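Local atomic coordinates of 2-(acetamidomethylene)succinate hydrolase (Mesorhizobium loti, PDB entry 3KXP), a protein that catalyses the last step of vitamin B6 degradation, hydrolysing (E)-2-(acetamidomethylene)succinate to succinic semialdehyde, acetate, ammonia and carbon dioxide. Residues V258-L268 / P285-V296; H135-R146 / D157-F167. One frame throughout, in Å; residues are numbered along the deposited sequence.

Interaction 1 (V258-L268 / P285-V296); sequences VLIVRGESSKL and PVVVVPGADHYV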
# COMPACT_ATOMS: atom_id res chain seq x y z
N VAL A 258 -0.42 5.20 -5.99
CA VAL A 258 1.02 5.03 -6.16
C VAL A 258 1.62 4.29 -4.97
O VAL A 258 1.51 4.73 -3.83
CB VAL A 258 1.73 6.38 -6.32
CG1 VAL A 258 3.25 6.17 -6.42
CG2 VAL A 258 1.21 7.09 -7.56
N LEU A 259 2.24 3.15 -5.24
CA LEU A 259 2.89 2.38 -4.20
C LEU A 259 4.37 2.76 -4.24
O LEU A 259 5.01 2.68 -5.28
CB LEU A 259 2.75 0.88 -4.47
CG LEU A 259 3.54 -0.04 -3.54
CD1 LEU A 259 2.88 -0.08 -2.16
CD2 LEU A 259 3.59 -1.45 -4.13
N ILE A 260 4.91 3.19 -3.11
CA ILE A 260 6.32 3.57 -3.06
C ILE A 260 7.13 2.41 -2.52
O ILE A 260 6.86 1.89 -1.43
CB ILE A 260 6.55 4.79 -2.15
CG1 ILE A 260 5.71 5.97 -2.62
CG2 ILE A 260 8.02 5.16 -2.15
CD1 ILE A 260 5.76 7.17 -1.68
N VAL A 261 8.12 1.97 -3.30
CA VAL A 261 8.97 0.87 -2.87
C VAL A 261 10.39 1.36 -2.75
O VAL A 261 10.92 1.97 -3.69
CB VAL A 261 8.93 -0.30 -3.87
CG1 VAL A 261 9.90 -1.38 -3.44
CG2 VAL A 261 7.52 -0.87 -3.94
N ARG A 262 11.01 1.14 -1.59
CA ARG A 262 12.39 1.55 -1.39
C ARG A 262 13.20 0.36 -0.91
O ARG A 262 12.68 -0.52 -0.23
CB ARG A 262 12.53 2.65 -0.33
CG ARG A 262 13.98 3.16 -0.21
CD ARG A 262 14.24 4.06 0.98
NE ARG A 262 14.63 3.28 2.14
CZ ARG A 262 15.87 3.16 2.61
NH1 ARG A 262 16.89 3.78 2.03
NH2 ARG A 262 16.09 2.39 3.66
N GLY A 263 14.47 0.35 -1.28
CA GLY A 263 15.34 -0.72 -0.83
C GLY A 263 15.92 -0.25 0.49
O GLY A 263 16.29 0.92 0.62
N GLU A 264 16.00 -1.15 1.47
CA GLU A 264 16.55 -0.79 2.77
C GLU A 264 17.92 -0.13 2.70
O GLU A 264 18.16 0.87 3.37
CB GLU A 264 16.62 -2.03 3.68
CG GLU A 264 17.40 -1.79 4.96
CD GLU A 264 17.53 -3.04 5.80
OE1 GLU A 264 17.82 -4.11 5.24
OE2 GLU A 264 17.35 -2.94 7.04
N SER A 265 18.82 -0.68 1.90
CA SER A 265 20.16 -0.11 1.79
C SER A 265 20.42 0.65 0.49
O SER A 265 21.57 0.84 0.08
CB SER A 265 21.21 -1.20 1.98
OG SER A 265 20.99 -2.30 1.10
N SER A 266 19.35 1.11 -0.16
CA SER A 266 19.50 1.87 -1.40
C SER A 266 20.43 3.07 -1.21
O SER A 266 20.29 3.82 -0.25
CB SER A 266 18.15 2.41 -1.87
OG SER A 266 18.36 3.42 -2.84
N LYS A 267 21.37 3.26 -2.14
CA LYS A 267 22.27 4.39 -2.04
C LYS A 267 21.73 5.59 -2.82
O LYS A 267 22.31 6.67 -2.79
CB LYS A 267 23.67 4.02 -2.55
CG LYS A 267 24.32 2.91 -1.76
CD LYS A 267 25.78 2.71 -2.17
CE LYS A 267 25.95 2.46 -3.67
NZ LYS A 267 27.40 2.24 -4.04
N LEU A 268 20.61 5.40 -3.52
CA LEU A 268 20.00 6.48 -4.29
C LEU A 268 18.91 7.15 -3.44
O LEU A 268 18.93 8.36 -3.23
CB LEU A 268 19.39 5.95 -5.58
CG LEU A 268 19.19 6.87 -6.80
CD1 LEU A 268 17.75 6.77 -7.26
CD2 LEU A 268 19.57 8.31 -6.49
N PRO A 285 0.69 4.36 0.02
CA PRO A 285 1.24 3.17 0.68
C PRO A 285 2.73 2.99 0.43
O PRO A 285 3.22 3.25 -0.67
CB PRO A 285 0.41 2.03 0.10
CG PRO A 285 0.07 2.53 -1.27
CD PRO A 285 -0.32 3.98 -0.98
N VAL A 286 3.44 2.55 1.45
CA VAL A 286 4.88 2.37 1.36
C VAL A 286 5.36 0.96 1.71
O VAL A 286 4.83 0.32 2.62
CB VAL A 286 5.61 3.37 2.29
CG1 VAL A 286 7.10 3.13 2.25
CG2 VAL A 286 5.29 4.81 1.88
N VAL A 287 6.37 0.50 0.97
CA VAL A 287 6.99 -0.81 1.17
C VAL A 287 8.52 -0.61 1.17
O VAL A 287 9.07 -0.00 0.25
CB VAL A 287 6.61 -1.79 0.03
CG1 VAL A 287 7.56 -2.97 -0.02
CG2 VAL A 287 5.18 -2.29 0.23
N VAL A 288 9.18 -1.08 2.22
CA VAL A 288 10.64 -0.99 2.36
C VAL A 288 11.14 -2.44 2.34
O VAL A 288 10.82 -3.22 3.23
CB VAL A 288 11.07 -0.29 3.69
CG1 VAL A 288 12.59 -0.29 3.82
CG2 VAL A 288 10.56 1.14 3.72
N VAL A 289 11.92 -2.78 1.32
CA VAL A 289 12.41 -4.15 1.17
C VAL A 289 13.73 -4.41 1.87
O VAL A 289 14.77 -3.85 1.52
CB VAL A 289 12.53 -4.51 -0.34
CG1 VAL A 289 12.83 -5.99 -0.49
CG2 VAL A 289 11.24 -4.14 -1.07
N PRO A 290 13.72 -5.29 2.89
CA PRO A 290 14.91 -5.65 3.65
C PRO A 290 15.91 -6.41 2.78
O PRO A 290 15.52 -7.22 1.94
CB PRO A 290 14.36 -6.53 4.78
CG PRO A 290 12.92 -6.10 4.89
CD PRO A 290 12.52 -5.94 3.45
N GLY A 291 17.19 -6.14 3.00
CA GLY A 291 18.23 -6.81 2.24
C GLY A 291 18.43 -6.28 0.82
O GLY A 291 19.35 -6.71 0.13
N ALA A 292 17.58 -5.35 0.39
CA ALA A 292 17.68 -4.79 -0.95
C ALA A 292 18.30 -3.40 -1.00
O ALA A 292 18.04 -2.56 -0.13
CB ALA A 292 16.30 -4.75 -1.60
N ASP A 293 19.13 -3.15 -2.01
CA ASP A 293 19.74 -1.84 -2.19
C ASP A 293 18.90 -1.15 -3.27
O ASP A 293 17.70 -1.42 -3.39
CB ASP A 293 21.22 -1.95 -2.61
CG ASP A 293 21.41 -2.68 -3.94
OD1 ASP A 293 22.56 -2.73 -4.43
OD2 ASP A 293 20.42 -3.21 -4.49
N HIS A 294 19.50 -0.26 -4.05
CA HIS A 294 18.74 0.45 -5.08
C HIS A 294 18.04 -0.47 -6.08
O HIS A 294 16.95 -0.15 -6.56
CB HIS A 294 19.68 1.41 -5.82
CG HIS A 294 19.06 2.08 -7.01
ND1 HIS A 294 17.91 2.83 -6.94
CD2 HIS A 294 19.47 2.13 -8.30
CE1 HIS A 294 17.64 3.33 -8.13
NE2 HIS A 294 18.56 2.92 -8.98
N TYR A 295 18.65 -1.62 -6.37
CA TYR A 295 18.11 -2.57 -7.35
C TYR A 295 17.13 -3.57 -6.76
O TYR A 295 17.31 -4.78 -6.84
CB TYR A 295 19.30 -3.27 -8.02
CG TYR A 295 20.30 -2.26 -8.50
CD1 TYR A 295 20.08 -1.54 -9.67
CD2 TYR A 295 21.40 -1.91 -7.71
CE1 TYR A 295 20.93 -0.49 -10.05
CE2 TYR A 295 22.25 -0.86 -8.07
CZ TYR A 295 22.00 -0.15 -9.24
OH TYR A 295 22.82 0.90 -9.59
N VAL A 296 16.05 -3.04 -6.20
CA VAL A 296 15.02 -3.84 -5.55
C VAL A 296 14.44 -5.03 -6.31
O VAL A 296 14.51 -6.16 -5.83
CB VAL A 296 13.85 -2.95 -5.10
CG1 VAL A 296 12.91 -3.75 -4.19
CG2 VAL A 296 14.39 -1.70 -4.40
O HOH W 1 22.05 1.15 -3.89
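E264 holds the turn that follows strand 286-289 at two points. Its backbone N donates to V289 O (3.0 Å), and its carboxylate oxygen OE1 accepts from G291 N (3.1 Å) in an almost straight bond. Because CG is anti to the backbone N (chi1 170°) and the chain beyond is extended, the carboxylate runs alongside P290 to G291, within the type II turn V289-A292; OE2 completes a salt bridge to R279 of the second subunit.

Upstream, V287 is fixed through its backbone: its N donates to I260 O (2.8 Å), and its O accepts from R262 N (2.9 Å), the pattern of a parallel pair, here with strand axes 18° apart. On the same residue CG2 meets L259 CD1 (4.0 Å), and CB lies beside V261 CG2.

Beyond the strands, L268 covers one face of the H294 ring, its CB 4.1 Å from the centroid and 28° off the normal. ND1 of that ring is bound by D166, and one water accepts from both H294 N and K267 N. With helix 271-280, the strands make a beta-alpha-beta crossover of the alpha/beta hydrolase fold, whose last strand leads into the loop bearing the probable catalytic histidine, H294.

Interaction 2 (H135-R146 / D157-F167); sequences HAILVGHSLGAR and DLVRSVVAIDF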
# COMPACT_ATOMS: atom_id res chain seq x y z
N HIS A 135 -6.38 1.88 -19.89
CA HIS A 135 -5.41 2.53 -19.01
C HIS A 135 -4.40 1.50 -18.50
O HIS A 135 -4.71 0.32 -18.36
CB HIS A 135 -6.13 3.22 -17.84
CG HIS A 135 -6.96 2.29 -17.00
ND1 HIS A 135 -7.54 2.69 -15.81
CD2 HIS A 135 -7.27 0.99 -17.15
CE1 HIS A 135 -8.17 1.67 -15.27
NE2 HIS A 135 -8.03 0.62 -16.06
N ALA A 136 -3.19 1.95 -18.21
CA ALA A 136 -2.16 1.02 -17.79
C ALA A 136 -1.64 1.19 -16.37
O ALA A 136 -1.63 2.29 -15.81
CB ALA A 136 -0.98 1.09 -18.76
N ILE A 137 -1.22 0.07 -15.81
CA ILE A 137 -0.62 0.03 -14.49
C ILE A 137 0.87 0.19 -14.82
O ILE A 137 1.42 -0.59 -15.60
CB ILE A 137 -0.85 -1.33 -13.80
CG1 ILE A 137 -2.36 -1.51 -13.52
CG2 ILE A 137 -0.02 -1.42 -12.52
CD1 ILE A 137 -2.73 -2.87 -13.02
N LEU A 138 1.49 1.22 -14.27
CA LEU A 138 2.90 1.49 -14.51
C LEU A 138 3.84 0.98 -13.38
O LEU A 138 3.71 1.39 -12.22
CB LEU A 138 3.10 2.99 -14.71
CG LEU A 138 2.80 3.64 -16.07
CD1 LEU A 138 1.58 3.03 -16.72
CD2 LEU A 138 2.61 5.14 -15.86
N VAL A 139 4.76 0.10 -13.75
CA VAL A 139 5.75 -0.46 -12.83
C VAL A 139 7.11 0.07 -13.27
O VAL A 139 7.68 -0.40 -14.25
CB VAL A 139 5.79 -1.99 -12.91
CG1 VAL A 139 6.89 -2.54 -12.01
CG2 VAL A 139 4.44 -2.56 -12.52
N GLY A 140 7.64 1.04 -12.54
CA GLY A 140 8.92 1.61 -12.93
C GLY A 140 10.04 1.55 -11.91
O GLY A 140 9.82 1.69 -10.70
N HIS A 141 11.25 1.34 -12.40
CA HIS A 141 12.41 1.28 -11.52
C HIS A 141 13.30 2.49 -11.74
O HIS A 141 13.77 2.71 -12.86
CB HIS A 141 13.23 0.03 -11.78
CG HIS A 141 14.47 -0.06 -10.93
ND1 HIS A 141 15.63 -0.67 -11.36
CD2 HIS A 141 14.72 0.40 -9.68
CE1 HIS A 141 16.54 -0.57 -10.41
NE2 HIS A 141 16.02 0.07 -9.39
N SER A 142 13.52 3.26 -10.69
CA SER A 142 14.37 4.45 -10.75
C SER A 142 13.92 5.41 -11.86
O SER A 142 12.86 6.03 -11.74
CB SER A 142 15.83 4.00 -10.96
OG SER A 142 16.73 4.95 -10.42
N LEU A 143 14.72 5.56 -12.92
CA LEU A 143 14.35 6.42 -14.06
C LEU A 143 12.92 6.10 -14.46
O LEU A 143 12.10 6.99 -14.67
CB LEU A 143 15.27 6.18 -15.27
CG LEU A 143 14.78 6.69 -16.64
CD1 LEU A 143 14.66 8.20 -16.64
CD2 LEU A 143 15.74 6.27 -17.72
N GLY A 144 12.62 4.80 -14.59
CA GLY A 144 11.28 4.38 -14.95
C GLY A 144 10.25 4.84 -13.92
O GLY A 144 9.17 5.31 -14.29
N ALA A 145 10.58 4.71 -12.64
CA ALA A 145 9.67 5.13 -11.57
C ALA A 145 9.41 6.63 -11.66
O ALA A 145 8.26 7.07 -11.59
CB ALA A 145 10.26 4.78 -10.19
N ARG A 146 10.47 7.41 -11.80
CA ARG A 146 10.32 8.86 -11.92
C ARG A 146 9.43 9.18 -13.13
O ARG A 146 8.54 10.02 -13.05
CB ARG A 146 11.70 9.51 -12.08
CG ARG A 146 11.65 11.00 -12.32
CD ARG A 146 11.59 11.30 -13.81
NE ARG A 146 12.62 12.27 -14.11
CZ ARG A 146 13.33 12.30 -15.24
NH1 ARG A 146 13.12 11.41 -16.19
NH2 ARG A 146 14.27 13.23 -15.38
N ASP A 157 -6.14 9.88 -16.68
CA ASP A 157 -6.98 8.93 -17.40
C ASP A 157 -6.25 7.76 -18.07
O ASP A 157 -6.81 6.67 -18.20
CB ASP A 157 -7.82 9.68 -18.43
CG ASP A 157 -8.78 10.70 -17.80
OD1 ASP A 157 -9.39 11.49 -18.54
OD2 ASP A 157 -8.92 10.70 -16.55
N LEU A 158 -5.02 7.97 -18.49
CA LEU A 158 -4.27 6.92 -19.15
C LEU A 158 -3.65 5.89 -18.20
O LEU A 158 -3.29 4.78 -18.62
CB LEU A 158 -3.17 7.54 -20.03
CG LEU A 158 -3.68 8.49 -21.11
CD1 LEU A 158 -2.51 9.09 -21.89
CD2 LEU A 158 -4.62 7.71 -22.05
N VAL A 159 -3.52 6.24 -16.93
CA VAL A 159 -2.91 5.33 -15.97
C VAL A 159 -3.75 4.99 -14.75
O VAL A 159 -4.27 5.86 -14.05
CB VAL A 159 -1.50 5.85 -15.55
CG1 VAL A 159 -1.48 7.36 -15.62
CG2 VAL A 159 -1.14 5.36 -14.16
N ARG A 160 -3.86 3.69 -14.52
CA ARG A 160 -4.63 3.13 -13.42
C ARG A 160 -3.91 3.26 -12.08
O ARG A 160 -4.51 3.66 -11.08
CB ARG A 160 -4.90 1.65 -13.74
CG ARG A 160 -5.47 0.84 -12.60
CD ARG A 160 -5.75 -0.58 -13.08
NE ARG A 160 -5.70 -1.54 -11.97
CZ ARG A 160 -5.96 -2.84 -12.08
NH1 ARG A 160 -6.31 -3.35 -13.25
NH2 ARG A 160 -5.87 -3.61 -11.01
N SER A 161 -2.63 2.92 -12.06
CA SER A 161 -1.84 2.97 -10.84
C SER A 161 -0.36 2.83 -11.14
O SER A 161 0.03 2.36 -12.21
CB SER A 161 -2.27 1.85 -9.89
OG SER A 161 -2.21 0.61 -10.55
N VAL A 162 0.47 3.24 -10.18
CA VAL A 162 1.91 3.17 -10.35
C VAL A 162 2.61 2.48 -9.20
O VAL A 162 2.24 2.64 -8.03
CB VAL A 162 2.52 4.57 -10.45
CG1 VAL A 162 4.04 4.46 -10.61
CG2 VAL A 162 1.91 5.32 -11.61
N VAL A 163 3.63 1.70 -9.53
CA VAL A 163 4.47 1.05 -8.55
C VAL A 163 5.82 1.72 -8.80
O VAL A 163 6.54 1.33 -9.72
CB VAL A 163 4.59 -0.46 -8.79
CG1 VAL A 163 5.62 -1.04 -7.84
CG2 VAL A 163 3.23 -1.15 -8.57
N ALA A 164 6.13 2.73 -7.99
CA ALA A 164 7.38 3.49 -8.11
C ALA A 164 8.51 2.85 -7.30
O ALA A 164 8.66 3.11 -6.10
CB ALA A 164 7.15 4.92 -7.66
N ILE A 165 9.33 2.05 -7.96
CA ILE A 165 10.44 1.37 -7.29
C ILE A 165 11.75 2.17 -7.22
O ILE A 165 12.46 2.33 -8.21
CB ILE A 165 10.77 0.02 -7.99
CG1 ILE A 165 9.52 -0.87 -8.02
CG2 ILE A 165 11.91 -0.68 -7.25
CD1 ILE A 165 9.74 -2.23 -8.67
N ASP A 166 12.04 2.66 -6.02
CA ASP A 166 13.26 3.40 -5.70
C ASP A 166 13.59 4.73 -6.37
O ASP A 166 14.68 4.89 -6.93
CB ASP A 166 14.47 2.47 -5.84
CG ASP A 166 15.41 2.56 -4.65
OD1 ASP A 166 14.98 2.22 -3.53
OD2 ASP A 166 16.58 2.98 -4.82
N PHE A 167 12.65 5.67 -6.31
CA PHE A 167 12.88 7.01 -6.84
C PHE A 167 11.78 7.93 -6.38
O PHE A 167 10.66 7.91 -6.90
CB PHE A 167 12.97 7.03 -8.37
CG PHE A 167 13.71 8.24 -8.90
CD1 PHE A 167 13.16 9.51 -8.80
CD2 PHE A 167 15.00 8.11 -9.40
CE1 PHE A 167 13.88 10.64 -9.19
CE2 PHE A 167 15.73 9.23 -9.80
CZ PHE A 167 15.17 10.51 -9.69
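Strands 136-141 and 161-165 run parallel, their axes 4.6 Å apart and only 6° from alignment, as the two parallel strands of a beta-alpha-beta unit connected by helix 143-154. Backbone bonds pass back and forth between them: L138 N donates to S161 O, L138 O accepts from V163 N (2.7 Å), and G140 continues the pattern with V163 and I165. At the start the chain turns a corner at R160, whose N donates to A136 O. At the other end S142 N donates to I165 O (2.9 Å), just where a positive phi of 55° at S142 swings the chain from strand into helix; this strained turn in a G-x-S-x-G sequence fits the nucleophile elbow, with S142 the probable nucleophile.

A145 brings the start of the helix against strand 161-165, its CB 3.6 Å from I165 N and against A164 CB. F167 packs against the first turn of the helix: R146 CB stands over one face of its ring, 3.9 Å from the centroid, and S142 OG lies at the ring edge. H141 sends CD2 to I165 O (3.3 Å), near its ring plane, and its NE2 bonds H294 O.

At the opposite end of the strands R160 CB lies over a face of the H135 ring, 3.7 Å from the centroid; H135 chi1 of 59° sets that ring between its own backbone N and carbonyl carbon. From CG to NE the R160 chain runs extended alongside I137, and NH2 reaches A314 O of the second subunit. S161 OG, buried without a polar partner, rests against the I137 side chain, whose CD1 sits over the centre of the R160 guanidinium, 3.4 Å from CZ.

Overall arrangement
Along the chain, interaction 2 comes first: 135-146 and 157-167 close a short loop filled mostly by helix 143-154. Interaction 1 follows much later, its segments 258-268 and 285-296 closing round helix 271-280, so the two loops stand in series, neither nesting nor crossing. In space they join, with centres about 15 Å apart, because strands 159-165 and 258-263 are neighbours in the central sheet; V261 O lies 2.7 Å from D166 N, a probable hydrogen bond. D166 OD1 also accepts from G263 N and OD2 from S266 OG, which would steady the carboxylate facing H294. Together the contacts assemble the inferred triad S142, D166 and H294 at the C-terminal ends of these strands.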